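Local coordinates for protein dihydropyrimidinase (Brevibacillus agri, PDB 3SFW) that probably catalyses the zinc-dependent, reversible hydrolytic opening of dihydropyrimidine rings to N-carbamoyl-beta-amino acids, at residues G53-H58 against I367-V372; G84-I89 against D344-L349; G261-Q266 against G307-V312. One frame throughout, in Å; residues are numbered along the deposited sequence.

Contact 1 (G53-H58 against I367-V372); sequences GGIDPH and ITSTKV. With ZN (zinc ion), chain F.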
loop_
_atom_site.group_PDB
_atom_site.type_symbol
_atom_site.label_atom_id
_atom_site.label_comp_id
_atom_site.label_asym_id
_atom_site.label_seq_id
_atom_site.Cartn_x
_atom_site.Cartn_y
_atom_site.Cartn_z
ATOM N N GLY A 53 14.196 -1.169 -35.342
ATOM C CA GLY A 53 13.524 -2.468 -35.499
ATOM C C GLY A 53 13.103 -2.943 -34.136
ATOM O O GLY A 53 13.865 -2.828 -33.178
ATOM N N GLY A 54 11.903 -3.526 -34.038
ATOM C CA GLY A 54 11.492 -4.126 -32.766
ATOM C C GLY A 54 12.472 -5.198 -32.308
ATOM O O GLY A 54 13.079 -5.850 -33.113
ATOM N N ILE A 55 12.655 -5.345 -30.990
ATOM C CA ILE A 55 13.482 -6.443 -30.456
ATOM C C ILE A 55 12.562 -7.197 -29.537
ATOM O O ILE A 55 11.973 -6.612 -28.629
ATOM C CB ILE A 55 14.675 -5.909 -29.632
ATOM C CG1 ILE A 55 15.559 -5.009 -30.526
ATOM C CG2 ILE A 55 15.486 -7.099 -29.021
ATOM C CD1 ILE A 55 16.661 -4.299 -29.724
ATOM N N ASP A 56 12.272 -8.456 -29.887
ATOM C CA ASP A 56 11.356 -9.267 -29.104
ATOM C C ASP A 56 12.126 -10.155 -28.155
ATOM O O ASP A 56 12.825 -11.045 -28.598
ATOM C CB ASP A 56 10.534 -10.174 -30.043
ATOM C CG ASP A 56 9.376 -10.887 -29.323
ATOM O OD1 ASP A 56 9.362 -10.979 -28.084
ATOM O OD2 ASP A 56 8.460 -11.378 -30.026
ATOM N N PRO A 57 12.107 -9.833 -26.856
ATOM C CA PRO A 57 12.937 -10.579 -25.924
ATOM C C PRO A 57 12.298 -11.904 -25.484
ATOM O O PRO A 57 12.757 -12.494 -24.493
ATOM C CB PRO A 57 12.991 -9.670 -24.692
ATOM C CG PRO A 57 11.638 -8.919 -24.712
ATOM C CD PRO A 57 11.444 -8.667 -26.225
ATOM N N HIS A 58 11.202 -12.310 -26.115
ATOM C CA HIS A 58 10.458 -13.439 -25.558
ATOM C C HIS A 58 9.923 -14.372 -26.643
ATOM O O HIS A 58 8.762 -14.276 -27.055
ATOM C CB HIS A 58 9.345 -12.948 -24.621
ATOM C CG HIS A 58 8.777 -14.023 -23.735
ATOM N ND1 HIS A 58 8.256 -13.751 -22.485
ATOM C CD2 HIS A 58 8.725 -15.373 -23.885
ATOM C CE1 HIS A 58 7.883 -14.887 -21.912
ATOM N NE2 HIS A 58 8.163 -15.883 -22.743
ATOM N N ILE A 367 9.476 0.689 -25.468
ATOM C CA ILE A 367 8.977 -0.573 -24.927
ATOM C C ILE A 367 9.164 -1.714 -25.880
ATOM O O ILE A 367 9.260 -2.867 -25.450
ATOM C CB ILE A 367 7.492 -0.347 -24.665
ATOM C CG1 ILE A 367 7.329 0.570 -23.442
ATOM C CG2 ILE A 367 6.719 -1.604 -24.687
ATOM C CD1 ILE A 367 8.558 0.794 -22.656
ATOM N N THR A 368 9.186 -1.434 -27.184
ATOM C CA THR A 368 9.312 -2.508 -28.178
ATOM C C THR A 368 10.739 -2.745 -28.658
ATOM O O THR A 368 11.016 -3.756 -29.269
ATOM C CB THR A 368 8.448 -2.261 -29.409
ATOM O OG1 THR A 368 8.910 -1.073 -30.067
ATOM C CG2 THR A 368 6.911 -2.135 -29.013
ATOM N N SER A 369 11.650 -1.826 -28.348
ATOM C CA SER A 369 12.969 -1.863 -28.951
ATOM C C SER A 369 14.074 -1.366 -27.989
ATOM O O SER A 369 14.928 -2.161 -27.523
ATOM C CB SER A 369 12.961 -1.021 -30.231
ATOM O OG SER A 369 14.168 -1.174 -30.883
ATOM N N THR A 370 14.050 -0.093 -27.648
ATOM C CA THR A 370 15.243 0.491 -26.982
ATOM C C THR A 370 15.444 -0.024 -25.560
ATOM O O THR A 370 16.549 -0.454 -25.178
ATOM C CB THR A 370 15.118 2.012 -26.934
ATOM O OG1 THR A 370 14.777 2.515 -28.238
ATOM C CG2 THR A 370 16.429 2.669 -26.377
ATOM N N LYS A 371 14.376 -0.031 -24.761
ATOM C CA LYS A 371 14.500 -0.522 -23.368
ATOM C C LYS A 371 14.800 -2.049 -23.335
ATOM O O LYS A 371 15.453 -2.572 -22.417
ATOM C CB LYS A 371 13.248 -0.154 -22.539
ATOM C CG LYS A 371 13.459 -0.225 -21.017
ATOM C CD LYS A 371 14.676 0.663 -20.567
ATOM C CE LYS A 371 14.625 2.131 -20.963
ATOM N NZ LYS A 371 13.326 2.766 -20.569
ATOM N N VAL A 372 14.322 -2.748 -24.347
ATOM C CA VAL A 372 14.622 -4.169 -24.466
ATOM C C VAL A 372 16.135 -4.342 -24.750
ATOM O O VAL A 372 16.801 -5.116 -24.074
ATOM C CB VAL A 372 13.877 -4.785 -25.686
ATOM C CG1 VAL A 372 14.273 -6.282 -25.851
ATOM C CG2 VAL A 372 12.323 -4.646 -25.528
HETATM ZN ZN ZN F . 7.607 -17.946 -22.600
#

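Contact 2 (G84-I89 against D344-L349); sequences GGTTSI and DRMTIL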
loop_
_atom_site.group_PDB
_atom_site.type_symbol
_atom_site.label_atom_id
_atom_site.label_comp_id
_atom_site.label_asym_id
_atom_site.label_seq_id
_atom_site.Cartn_x
_atom_site.Cartn_y
_atom_site.Cartn_z
ATOM N N GLY A 84 6.552 -8.504 -39.294
ATOM C CA GLY A 84 5.859 -7.821 -38.201
ATOM C C GLY A 84 6.624 -6.631 -37.619
ATOM O O GLY A 84 6.158 -6.011 -36.666
ATOM N N GLY A 85 7.750 -6.302 -38.243
ATOM C CA GLY A 85 8.551 -5.097 -37.845
ATOM C C GLY A 85 9.532 -5.354 -36.724
ATOM O O GLY A 85 10.033 -4.407 -36.100
ATOM N N THR A 86 9.886 -6.631 -36.518
ATOM C CA THR A 86 10.838 -7.009 -35.457
ATOM C C THR A 86 12.121 -7.504 -36.136
ATOM O O THR A 86 12.083 -8.391 -36.991
ATOM C CB THR A 86 10.213 -8.086 -34.527
ATOM O OG1 THR A 86 9.203 -7.466 -33.723
ATOM C CG2 THR A 86 11.269 -8.730 -33.603
ATOM N N THR A 87 13.253 -6.903 -35.777
ATOM C CA THR A 87 14.526 -7.197 -36.401
ATOM C C THR A 87 15.523 -8.033 -35.546
ATOM O O THR A 87 16.593 -8.448 -36.060
ATOM C CB THR A 87 15.221 -5.905 -36.918
ATOM O OG1 THR A 87 15.296 -4.967 -35.843
ATOM C CG2 THR A 87 14.426 -5.273 -38.058
ATOM N N SER A 88 15.246 -8.195 -34.236
ATOM C CA SER A 88 16.073 -9.056 -33.383
ATOM C C SER A 88 15.150 -9.790 -32.444
ATOM O O SER A 88 14.098 -9.241 -32.035
ATOM C CB SER A 88 17.030 -8.180 -32.539
ATOM O OG SER A 88 18.081 -7.774 -33.363
ATOM N N ILE A 89 15.517 -11.020 -32.084
ATOM C CA ILE A 89 14.795 -11.763 -31.080
ATOM C C ILE A 89 15.749 -12.289 -30.030
ATOM O O ILE A 89 16.972 -12.402 -30.278
ATOM C CB ILE A 89 14.045 -13.026 -31.687
ATOM C CG1 ILE A 89 15.052 -14.004 -32.336
ATOM C CG2 ILE A 89 12.988 -12.591 -32.726
ATOM C CD1 ILE A 89 14.401 -15.329 -32.703
ATOM N N ASP A 344 2.418 -9.853 -34.820
ATOM C CA ASP A 344 1.491 -8.718 -34.624
ATOM C C ASP A 344 1.850 -7.806 -33.465
ATOM O O ASP A 344 1.164 -6.761 -33.229
ATOM C CB ASP A 344 0.065 -9.214 -34.556
ATOM C CG ASP A 344 -0.332 -9.912 -35.832
ATOM O OD1 ASP A 344 -0.112 -9.314 -36.928
ATOM O OD2 ASP A 344 -0.723 -11.089 -35.743
ATOM N N ARG A 345 2.951 -8.139 -32.787
ATOM C CA ARG A 345 3.336 -7.387 -31.557
ATOM C C ARG A 345 3.455 -5.873 -31.843
ATOM O O ARG A 345 2.863 -5.043 -31.097
ATOM C CB ARG A 345 4.681 -7.902 -30.980
ATOM C CG ARG A 345 5.158 -7.078 -29.749
ATOM C CD ARG A 345 6.521 -7.617 -29.217
ATOM N NE ARG A 345 7.561 -7.461 -30.220
ATOM C CZ ARG A 345 8.666 -6.731 -30.067
ATOM N NH1 ARG A 345 8.897 -6.091 -28.910
ATOM N NH2 ARG A 345 9.531 -6.630 -31.090
ATOM N N MET A 346 4.257 -5.491 -32.843
ATOM C CA MET A 346 4.523 -4.054 -33.086
ATOM C C MET A 346 3.220 -3.329 -33.475
ATOM O O MET A 346 2.924 -2.220 -32.956
ATOM C CB MET A 346 5.553 -3.871 -34.198
ATOM C CG MET A 346 6.957 -4.379 -33.850
ATOM S SD MET A 346 7.766 -3.350 -32.625
ATOM C CE MET A 346 8.263 -1.970 -33.607
ATOM N N THR A 347 2.486 -3.896 -34.446
ATOM C CA THR A 347 1.271 -3.211 -34.951
ATOM C C THR A 347 0.176 -3.067 -33.892
ATOM O O THR A 347 -0.431 -1.990 -33.766
ATOM C CB THR A 347 0.669 -3.875 -36.207
ATOM O OG1 THR A 347 1.625 -3.795 -37.274
ATOM C CG2 THR A 347 -0.594 -3.074 -36.651
ATOM N N ILE A 348 -0.009 -4.090 -33.071
ATOM C CA ILE A 348 -0.992 -4.005 -31.987
ATOM C C ILE A 348 -0.622 -2.913 -30.984
ATOM O O ILE A 348 -1.477 -2.138 -30.562
ATOM C CB ILE A 348 -1.190 -5.355 -31.303
ATOM C CG1 ILE A 348 -1.889 -6.300 -32.314
ATOM C CG2 ILE A 348 -1.998 -5.226 -30.013
ATOM C CD1 ILE A 348 -2.057 -7.718 -31.777
ATOM N N LEU A 349 0.635 -2.860 -30.601
ATOM C CA LEU A 349 1.080 -1.826 -29.658
ATOM C C LEU A 349 0.898 -0.420 -30.259
ATOM O O LEU A 349 0.486 0.498 -29.579
ATOM C CB LEU A 349 2.540 -2.065 -29.196
ATOM C CG LEU A 349 2.641 -2.957 -27.900
ATOM C CD1 LEU A 349 2.221 -2.191 -26.689
ATOM C CD2 LEU A 349 1.794 -4.208 -27.939
HETATM O O HOH W 1 6.292 -7.704 -34.329
HETATM O O HOH W 2 3.419 -5.937 -36.334
#

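Contact 3 (G261-Q266 against G307-V312); sequences GETCPQ and GILQTV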
loop_
_atom_site.group_PDB
_atom_site.type_symbol
_atom_site.label_atom_id
_atom_site.label_comp_id
_atom_site.label_asym_id
_atom_site.label_seq_id
_atom_site.Cartn_x
_atom_site.Cartn_y
_atom_site.Cartn_z
ATOM N N GLY A 261 9.641 -5.338 -15.459
ATOM C CA GLY A 261 8.520 -6.174 -15.924
ATOM C C GLY A 261 8.223 -6.028 -17.406
ATOM O O GLY A 261 8.357 -4.941 -17.996
ATOM N N GLU A 262 7.768 -7.143 -17.982
ATOM C CA GLU A 262 7.402 -7.244 -19.379
ATOM C C GLU A 262 5.902 -7.539 -19.433
ATOM O O GLU A 262 5.390 -8.283 -18.592
ATOM C CB GLU A 262 8.110 -8.486 -19.919
ATOM C CG GLU A 262 7.831 -8.845 -21.376
ATOM C CD GLU A 262 8.465 -10.220 -21.665
ATOM O OE1 GLU A 262 7.774 -11.258 -21.436
ATOM O OE2 GLU A 262 9.665 -10.243 -22.024
ATOM N N THR A 263 5.200 -7.044 -20.471
ATOM C CA THR A 263 3.885 -7.669 -20.766
ATOM C C THR A 263 3.830 -8.026 -22.253
ATOM O O THR A 263 4.871 -7.960 -22.940
ATOM C CB THR A 263 2.705 -6.831 -20.256
ATOM O OG1 THR A 263 1.494 -7.629 -20.298
ATOM C CG2 THR A 263 2.572 -5.538 -21.092
ATOM N N CYS A 264 2.690 -8.531 -22.720
ATOM C CA CYS A 264 2.608 -9.127 -24.047
ATOM C C CYS A 264 1.294 -8.671 -24.665
ATOM O O CYS A 264 0.328 -8.408 -23.921
ATOM C CB CYS A 264 2.589 -10.661 -23.951
ATOM S SG CYS A 264 3.974 -11.392 -22.992
ATOM N N PRO A 265 1.213 -8.651 -26.014
ATOM C CA PRO A 265 0.020 -8.116 -26.649
ATOM C C PRO A 265 -1.241 -8.874 -26.226
ATOM O O PRO A 265 -2.302 -8.266 -26.092
ATOM C CB PRO A 265 0.275 -8.348 -28.139
ATOM C CG PRO A 265 1.782 -8.368 -28.271
ATOM C CD PRO A 265 2.274 -8.986 -26.983
ATOM N N GLN A 266 -1.139 -10.195 -26.065
ATOM C CA GLN A 266 -2.339 -11.011 -25.686
ATOM C C GLN A 266 -2.972 -10.573 -24.372
ATOM O O GLN A 266 -4.197 -10.620 -24.217
ATOM C CB GLN A 266 -2.038 -12.530 -25.691
ATOM C CG GLN A 266 -0.846 -13.010 -24.769
ATOM C CD GLN A 266 0.508 -12.858 -25.482
ATOM O OE1 GLN A 266 0.707 -11.919 -26.262
ATOM N NE2 GLN A 266 1.439 -13.749 -25.192
ATOM N N GLY A 307 5.679 3.656 -16.584
ATOM C CA GLY A 307 7.077 3.141 -16.443
ATOM C C GLY A 307 7.253 2.033 -15.406
ATOM O O GLY A 307 8.372 1.755 -14.975
ATOM N N ILE A 308 6.144 1.488 -14.914
ATOM C CA ILE A 308 6.171 0.361 -13.952
ATOM C C ILE A 308 6.479 -0.992 -14.669
ATOM O O ILE A 308 7.183 -1.823 -14.106
ATOM C CB ILE A 308 4.785 0.242 -13.236
ATOM C CG1 ILE A 308 4.583 1.484 -12.350
ATOM C CG2 ILE A 308 4.707 -1.049 -12.362
ATOM C CD1 ILE A 308 3.116 1.795 -11.942
ATOM N N LEU A 309 5.991 -1.146 -15.893
ATOM C CA LEU A 309 6.454 -2.196 -16.843
ATOM C C LEU A 309 7.260 -1.525 -17.928
ATOM O O LEU A 309 6.938 -0.360 -18.305
ATOM C CB LEU A 309 5.248 -2.873 -17.522
ATOM C CG LEU A 309 4.363 -3.610 -16.478
ATOM C CD1 LEU A 309 3.173 -4.186 -17.257
ATOM C CD2 LEU A 309 5.142 -4.771 -15.747
ATOM N N GLN A 310 8.356 -2.166 -18.349
ATOM C CA GLN A 310 9.333 -1.478 -19.256
ATOM C C GLN A 310 9.367 -2.017 -20.696
ATOM O O GLN A 310 9.889 -1.346 -21.594
ATOM C CB GLN A 310 10.750 -1.507 -18.670
ATOM C CG GLN A 310 10.907 -0.723 -17.347
ATOM C CD GLN A 310 10.250 -1.461 -16.165
ATOM O OE1 GLN A 310 9.540 -0.855 -15.336
ATOM N NE2 GLN A 310 10.427 -2.753 -16.120
ATOM N N THR A 311 8.840 -3.220 -20.921
ATOM C CA THR A 311 9.019 -3.890 -22.236
ATOM C C THR A 311 7.758 -4.658 -22.647
ATOM O O THR A 311 6.906 -5.025 -21.814
ATOM C CB THR A 311 10.166 -4.936 -22.224
ATOM O OG1 THR A 311 9.832 -5.961 -21.251
ATOM C CG2 THR A 311 11.506 -4.265 -21.856
ATOM N N VAL A 312 7.672 -4.931 -23.952
ATOM C CA VAL A 312 6.625 -5.850 -24.454
ATOM C C VAL A 312 7.299 -6.926 -25.295
ATOM O O VAL A 312 8.018 -6.627 -26.270
ATOM C CB VAL A 312 5.571 -5.122 -25.305
ATOM C CG1 VAL A 312 4.568 -6.174 -25.920
ATOM C CG2 VAL A 312 4.810 -4.104 -24.472
#

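Contact 1 (G53-H58 against I367-V372)
Ile55 and Val372 press their branches together where strand 54-58 runs past helix 367-372, the two axes inclined by 73°. The side chains slide past one another in opposite directions, and Ile55 CG2 meets Val372 CG1 at 3.5 Å, tighter than usual for two methyl groups. That same CG1, anti to its own backbone N (chi1 177°), reaches over to the ring of Pro57, which it meets at CD, 3.7 Å away, and almost as closely at CB and CG; two residues on from Ile55, the compact proline presents its ring to the same helix. The other branch of Ile55 leads back along the helix, CD1 lying 3.5 Å from Ser369 O. Polar bonds pin the start of the strand. Ile55 N gives a nearly straight hydrogen bond to Thr368 O (2.9 Å), and Ser369 OG donates to Gly53 O at 2.8 Å from above the carbonyl plane. The helix widens to a pi-type turn at 367-370, just where this carbonyl and hydroxyl meet the strand.

Strand 49-59 belongs to the TIM-barrel fold of the amidohydrolases; His58, near the strand's end, and His60, just beyond it, bind the same zinc ion. His58 NE2 is 2.1 Å from the zinc ion, which Asp315 and the carboxylated Lys150 also hold. Behind this first shell, Glu262 OE1 bonds to His58 ND1 and so fixes the rotation of the imidazole. Asp56 OD1 receives the N-H of His58 at 3.0 Å in an Asx turn, while Asp56 OD2 is bonded to Ser314 OG.

Contact 2 (G84-I89 against D344-L349)
Thr86 OG1 is gripped from two directions: Arg345 NH2 donates to it at 2.8 Å, and water 1 bonds to it at 3.0 Å. The hydroxyl meets the guanidinium at its edge, almost in plane (8° out), and the N-H points well at it. Arg345 stretches away from the helix until a bend at chi3 (63°) turns the guanidinium toward Thr86, and Met346 SD lies over one face, displaced toward the rim.

Water also joins the backbones. Water 2 lies 2.8 Å from Gly84 O and accepts from Thr347 N at 2.9 Å, while water 1 lies near the same carbonyl and takes a weak bond from Met346 N. Both serve first-turn N-H groups of helix 345-354. Gly84 and Asp344 approach to 5.7 Å, CA to CA; Gly85, whose positive phi favours glycine, closes helix 74-83 in a Schellman motif before strand 86-93 begins. Met346 CB rests on Gly84 O at 3.3 Å.

Beyond the contact, Arg345 NH1 donates to Val312 O and Thr368 O. The hydroxyl and two carbonyls thus orient the buried guanidinium and tie strands 86-93 and 311-312 to helix 361-376; their dipoles, with the nearby Asp56 carboxylate, probably stabilise its charge.

Contact 3 (G261-Q266 against G307-V312)
Gly261 O accepts two successive backbone N-H groups: Gln310 N binds it at 2.8 Å, whereas Thr311 N, 3.4 Å away, makes only a weak bond. Two residues on from Gly261, Thr263 N donates to Thr311 O at 3.0 Å. The strands are parallel, with Glu262 beside Thr311 and Thr263 beside Val312. CA-H...O contacts add to the pairing, the closer one bringing Val312 CA to 3.1 Å from Thr263 O. Val312 N bonds to Ile367 O of helix 361-376.

This pairing makes the short strand 311-312 the last of four consecutive parallel strands of the TIM barrel, 180-182, 234-237, 258-263 and 311-312. As in any beta strand, successive side chains leave on alternate faces. Those of Glu262 and Thr311 share one, and those of Thr263 and Val312 the other, where Thr263 also touches Leu300 and Leu304 of helix 295-305.

Apolar contacts fill in around the backbone. Leu309 CD2 lies 3.7 Å from Gly261 CA, an approach that suits glycine, whose CA carries no side chain to stand in the way. Leu309 CD1 meets Thr263 CB at 4.0 Å, the two side chains crossing at about a right angle. Further on, Val312 CG1 packs against Pro265 CD, as the chain leaves the strand for helix 265-269.

Polar side chains gather on the Glu262 face. Thr311 OG1, set between its backbone N and carbonyl carbon (chi1 61°), lies 3.3 Å from Glu262 CB and bonds to Tyr236 OH. The same phenol is bonded to Glu262 OE2, and Glu262 OE1 accepts from the backbone N of His239, a zinc ligand. The carboxylate is therefore held at both oxygens, as befits a buried acidic group behind the metal site.

In the fold
From the N terminus the chain passes through 53-58 and 84-89, neighbouring parallel strands, before its long course to 261-266. The first closure is contact 3, where 307-312 returns after 40 intervening residues to pair beside strand 258-263. Contact 2 follows as 344-349 reaches back to 84-89, and contact 1 closes last, 367-372 meeting 53-58. The three loops are concentric, contact 3 innermost and contact 1 outermost, with none crossing. Contact 2 brings helix 345-354, and contact 1 the next helix, 361-376, against the first barrel strands; contact 3 joins later barrel strands, its Glu262 meeting the zinc ligand His58 of contact 1, and touches both helices through strand 311-312.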